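Local coordinates for protein iodotyrosine deiodinase (Thermotoga neapolitana, PDB 6TYK) that uses FMN to remove the halogen of halotyrosines, for example turning 3-iodo-L-tyrosine into L-tyrosine and iodide, at residues F94-K108 with V150-V164. Residues are numbered along the deposited sequence; the frame is centred on the assembly and turned at random. Where two conformers were deposited one is given.
Sequences FLKEAPYLLLVFSEK and VNTPSELRLEVILPV
Strands 100-107 and 156-164 pair antiparallel, with hydrogen-bonded pairs from Y100-V164 to S106-R157. A classic beta bulge interrupts them: E159 and V160 both face V104. V104 O takes a bond from E159 N (2.8 Å) and a weak one from V160 N (3.5 Å). At the far end K108 N and NZ bond E155 O and S154 O in the turn.

The bulge brings E159 beside S106. With chi2 at -69° its chain bends, and S106 OG donates to the anti lone pair of E159 OE2 (2.7 Å). R114 forms a salt bridge to the same oxygen, and W118 NE1 bonds E159 OE1. Replacing E159 by an alanine is likely to leave S106 OG and W118 NE1 without this acceptor and R114 without its salt-bridge mate. On the other face, L158 CD1 lies over the F105 ring, 3.9 Å from its centroid. T152 CG2 meets F105 CE2 at 3.5 Å, and F186 of the second subunit packs edge-to-face on this ring. Further along, L103 and I161 lie side by side. P163 CG reaches F94 CD1 (3.5 Å), near the bound FMN.

V104, L102 and L162 share the face towards helix 113-130. These are the two central strands of the antiparallel sheet in the nitroreductase fold.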
# COMPACT_ATOMS: atom_id res chain seq x y z
N PHE A 94 16.64 -10.70 13.14
CA PHE A 94 16.82 -9.77 12.02
C PHE A 94 16.88 -8.32 12.47
O PHE A 94 17.41 -7.47 11.76
CB PHE A 94 15.78 -9.96 10.91
CG PHE A 94 14.35 -9.91 11.38
CD1 PHE A 94 13.74 -8.71 11.66
CD2 PHE A 94 13.61 -11.07 11.47
CE1 PHE A 94 12.41 -8.67 12.07
CE2 PHE A 94 12.29 -11.04 11.87
CZ PHE A 94 11.68 -9.84 12.17
N LEU A 95 16.34 -8.03 13.65
CA LEU A 95 16.37 -6.66 14.16
C LEU A 95 17.77 -6.28 14.62
O LEU A 95 18.08 -5.10 14.81
CB LEU A 95 15.36 -6.50 15.30
CG LEU A 95 13.89 -6.58 14.87
CD1 LEU A 95 12.98 -6.50 16.09
CD2 LEU A 95 13.52 -5.50 13.85
N LYS A 96 18.63 -7.29 14.79
CA LYS A 96 20.05 -7.08 15.05
C LYS A 96 20.89 -7.24 13.79
O LYS A 96 21.79 -6.44 13.55
CB LYS A 96 20.55 -8.05 16.13
CG LYS A 96 22.06 -8.06 16.32
CD LYS A 96 22.47 -9.00 17.44
CE LYS A 96 23.98 -9.15 17.55
NZ LYS A 96 24.66 -7.83 17.71
N GLU A 97 20.60 -8.26 12.98
CA GLU A 97 21.45 -8.56 11.82
C GLU A 97 21.33 -7.54 10.68
O GLU A 97 22.33 -7.21 10.04
CB GLU A 97 21.15 -9.96 11.26
CG GLU A 97 21.39 -11.09 12.25
CD GLU A 97 22.83 -11.21 12.72
OE1 GLU A 97 23.18 -10.59 13.76
OE2 GLU A 97 23.62 -11.93 12.07
N ALA A 98 20.12 -7.06 10.43
CA ALA A 98 19.91 -6.12 9.33
C ALA A 98 20.73 -4.86 9.57
O ALA A 98 20.71 -4.30 10.66
CB ALA A 98 18.44 -5.79 9.19
N PRO A 99 21.47 -4.42 8.55
CA PRO A 99 22.27 -3.20 8.68
C PRO A 99 21.42 -1.94 8.82
O PRO A 99 21.87 -0.96 9.40
CB PRO A 99 23.09 -3.17 7.38
CG PRO A 99 22.33 -4.03 6.43
CD PRO A 99 21.70 -5.11 7.27
N TYR A 100 20.20 -1.99 8.30
CA TYR A 100 19.28 -0.87 8.43
C TYR A 100 17.96 -1.35 8.99
O TYR A 100 17.45 -2.39 8.56
CB TYR A 100 18.95 -0.28 7.05
CG TYR A 100 20.10 0.28 6.26
CD1 TYR A 100 20.65 1.51 6.57
CD2 TYR A 100 20.58 -0.39 5.15
CE1 TYR A 100 21.68 2.03 5.82
CE2 TYR A 100 21.60 0.12 4.39
CZ TYR A 100 22.15 1.33 4.73
OH TYR A 100 23.18 1.85 3.98
N LEU A 101 17.40 -0.61 9.94
CA LEU A 101 15.98 -0.73 10.24
C LEU A 101 15.32 0.54 9.72
O LEU A 101 15.55 1.63 10.24
CB LEU A 101 15.71 -0.89 11.73
CG LEU A 101 16.47 -2.01 12.42
CD1 LEU A 101 16.07 -2.06 13.89
CD2 LEU A 101 16.19 -3.35 11.75
N LEU A 102 14.53 0.39 8.67
CA LEU A 102 13.84 1.53 8.10
C LEU A 102 12.49 1.63 8.77
O LEU A 102 11.62 0.77 8.57
CB LEU A 102 13.68 1.35 6.59
CG LEU A 102 12.85 2.44 5.91
CD1 LEU A 102 13.56 3.81 5.95
CD2 LEU A 102 12.52 2.05 4.48
N LEU A 103 12.33 2.64 9.61
CA LEU A 103 11.05 2.87 10.26
C LEU A 103 10.23 3.82 9.41
O LEU A 103 10.67 4.92 9.09
CB LEU A 103 11.24 3.42 11.68
CG LEU A 103 11.48 2.35 12.77
CD1 LEU A 103 12.71 1.49 12.47
CD2 LEU A 103 11.61 3.01 14.13
N VAL A 104 9.03 3.38 9.06
CA VAL A 104 8.17 4.13 8.16
C VAL A 104 7.00 4.68 8.96
O VAL A 104 6.26 3.92 9.60
CB VAL A 104 7.65 3.25 7.01
CG1 VAL A 104 6.76 4.06 6.09
CG2 VAL A 104 8.81 2.65 6.23
N PHE A 105 6.84 6.00 8.94
CA PHE A 105 5.78 6.66 9.68
C PHE A 105 4.76 7.28 8.75
O PHE A 105 5.07 7.62 7.60
CB PHE A 105 6.36 7.78 10.54
CG PHE A 105 7.36 7.33 11.56
CD1 PHE A 105 8.67 7.07 11.20
CD2 PHE A 105 6.99 7.19 12.89
CE1 PHE A 105 9.59 6.65 12.15
CE2 PHE A 105 7.91 6.78 13.85
CZ PHE A 105 9.21 6.51 13.47
N SER A 106 3.55 7.43 9.26
CA SER A 106 2.51 8.17 8.56
C SER A 106 2.18 9.47 9.29
O SER A 106 2.17 9.53 10.52
CB SER A 106 1.25 7.32 8.39
OG SER A 106 0.74 6.89 9.64
N GLU A 107 1.92 10.51 8.51
CA GLU A 107 1.51 11.79 9.07
C GLU A 107 0.03 11.72 9.43
O GLU A 107 -0.83 11.68 8.55
CB GLU A 107 1.75 12.89 8.04
CG GLU A 107 1.37 14.27 8.51
CD GLU A 107 1.67 15.32 7.46
OE1 GLU A 107 1.64 14.98 6.26
OE2 GLU A 107 1.93 16.48 7.84
N LYS A 108 -0.26 11.69 10.73
CA LYS A 108 -1.62 11.47 11.18
C LYS A 108 -2.66 12.43 10.59
O LYS A 108 -3.79 12.04 10.33
CB LYS A 108 -1.69 11.52 12.71
CG LYS A 108 -0.86 10.46 13.41
CD LYS A 108 -0.92 10.69 14.91
CE LYS A 108 0.07 9.82 15.65
NZ LYS A 108 0.03 10.08 17.11
N VAL A 150 12.58 6.20 19.76
CA VAL A 150 13.16 7.04 18.72
C VAL A 150 12.63 8.48 18.77
O VAL A 150 12.81 9.26 17.84
CB VAL A 150 13.00 6.42 17.30
CG1 VAL A 150 13.70 5.06 17.23
CG2 VAL A 150 11.53 6.29 16.92
N ASN A 151 11.97 8.82 19.88
CA ASN A 151 11.48 10.17 20.10
C ASN A 151 10.50 10.62 19.01
O ASN A 151 10.58 11.75 18.51
CB ASN A 151 12.64 11.16 20.19
CG ASN A 151 13.68 10.74 21.21
OD1 ASN A 151 13.35 10.22 22.27
ND2 ASN A 151 14.94 10.97 20.89
N THR A 152 9.58 9.74 18.65
CA THR A 152 8.60 10.03 17.62
C THR A 152 7.74 11.21 18.03
O THR A 152 7.19 11.23 19.14
CB THR A 152 7.69 8.81 17.39
OG1 THR A 152 8.50 7.68 17.08
CG2 THR A 152 6.73 9.07 16.25
N PRO A 153 7.62 12.21 17.15
CA PRO A 153 6.72 13.34 17.45
C PRO A 153 5.27 12.87 17.42
O PRO A 153 4.95 11.91 16.73
CB PRO A 153 7.00 14.33 16.32
CG PRO A 153 7.63 13.56 15.24
CD PRO A 153 8.30 12.36 15.85
N SER A 154 4.41 13.57 18.15
CA SER A 154 3.01 13.19 18.26
C SER A 154 2.30 13.19 16.91
O SER A 154 1.29 12.52 16.73
CB SER A 154 2.29 14.13 19.22
OG SER A 154 2.34 15.46 18.76
N GLU A 155 2.83 13.96 15.96
CA GLU A 155 2.22 14.08 14.64
C GLU A 155 2.38 12.85 13.75
O GLU A 155 1.74 12.75 12.72
CB GLU A 155 2.79 15.30 13.90
CG GLU A 155 2.37 16.64 14.48
CD GLU A 155 3.16 17.05 15.70
OE1 GLU A 155 4.19 16.42 16.00
OE2 GLU A 155 2.75 18.03 16.37
N LEU A 156 3.24 11.92 14.17
CA LEU A 156 3.58 10.79 13.32
C LEU A 156 3.21 9.47 13.97
O LEU A 156 3.34 9.32 15.18
CB LEU A 156 5.07 10.79 12.98
CG LEU A 156 5.62 12.02 12.23
CD1 LEU A 156 7.10 11.85 11.93
CD2 LEU A 156 4.84 12.25 10.94
N ARG A 157 2.78 8.53 13.15
CA ARG A 157 2.45 7.19 13.62
C ARG A 157 3.41 6.20 12.98
O ARG A 157 3.54 6.18 11.76
CB ARG A 157 1.03 6.84 13.20
CG ARG A 157 0.65 5.41 13.50
CD ARG A 157 -0.81 5.15 13.21
NE ARG A 157 -1.17 3.80 13.60
CZ ARG A 157 -2.41 3.40 13.84
NH1 ARG A 157 -3.41 4.27 13.73
NH2 ARG A 157 -2.65 2.14 14.20
N LEU A 158 4.07 5.38 13.78
CA LEU A 158 4.90 4.33 13.21
C LEU A 158 4.02 3.28 12.58
O LEU A 158 3.14 2.72 13.24
CB LEU A 158 5.80 3.72 14.29
CG LEU A 158 6.74 2.60 13.85
CD1 LEU A 158 7.64 3.04 12.70
CD2 LEU A 158 7.57 2.16 15.06
N GLU A 159 4.24 3.01 11.30
CA GLU A 159 3.43 2.04 10.57
C GLU A 159 4.08 0.67 10.49
O GLU A 159 3.42 -0.36 10.58
CB GLU A 159 3.16 2.54 9.15
CG GLU A 159 2.23 3.74 9.08
CD GLU A 159 0.80 3.40 9.46
OE1 GLU A 159 0.46 2.20 9.53
OE2 GLU A 159 0.01 4.34 9.68
N VAL A 160 5.39 0.65 10.28
CA VAL A 160 6.06 -0.61 10.04
C VAL A 160 7.56 -0.43 10.24
O VAL A 160 8.08 0.66 10.03
CB VAL A 160 5.77 -1.15 8.61
CG1 VAL A 160 6.29 -0.19 7.52
CG2 VAL A 160 6.36 -2.52 8.42
N ILE A 161 8.22 -1.48 10.70
CA ILE A 161 9.67 -1.53 10.78
C ILE A 161 10.11 -2.41 9.64
O ILE A 161 9.73 -3.58 9.56
CB ILE A 161 10.12 -2.16 12.11
CG1 ILE A 161 9.67 -1.29 13.28
CG2 ILE A 161 11.64 -2.38 12.12
CD1 ILE A 161 9.79 -2.00 14.62
N LEU A 162 10.92 -1.86 8.74
CA LEU A 162 11.42 -2.63 7.61
C LEU A 162 12.92 -2.86 7.76
O LEU A 162 13.72 -2.00 7.40
CB LEU A 162 11.17 -1.90 6.29
CG LEU A 162 9.72 -1.72 5.86
CD1 LEU A 162 9.66 -0.66 4.77
CD2 LEU A 162 9.15 -3.02 5.34
N PRO A 163 13.31 -4.03 8.29
CA PRO A 163 14.73 -4.37 8.25
C PRO A 163 15.15 -4.48 6.79
O PRO A 163 14.43 -5.08 5.99
CB PRO A 163 14.80 -5.73 8.94
CG PRO A 163 13.51 -5.82 9.72
CD PRO A 163 12.50 -5.08 8.91
N VAL A 164 16.28 -3.87 6.45
CA VAL A 164 16.77 -3.89 5.08
C VAL A 164 18.24 -4.26 5.05
O VAL A 164 19.02 -3.77 5.86
CB VAL A 164 16.59 -2.52 4.39
CG1 VAL A 164 17.19 -2.55 2.98
CG2 VAL A 164 15.11 -2.15 4.33
O HOH W 1 3.17 9.29 17.84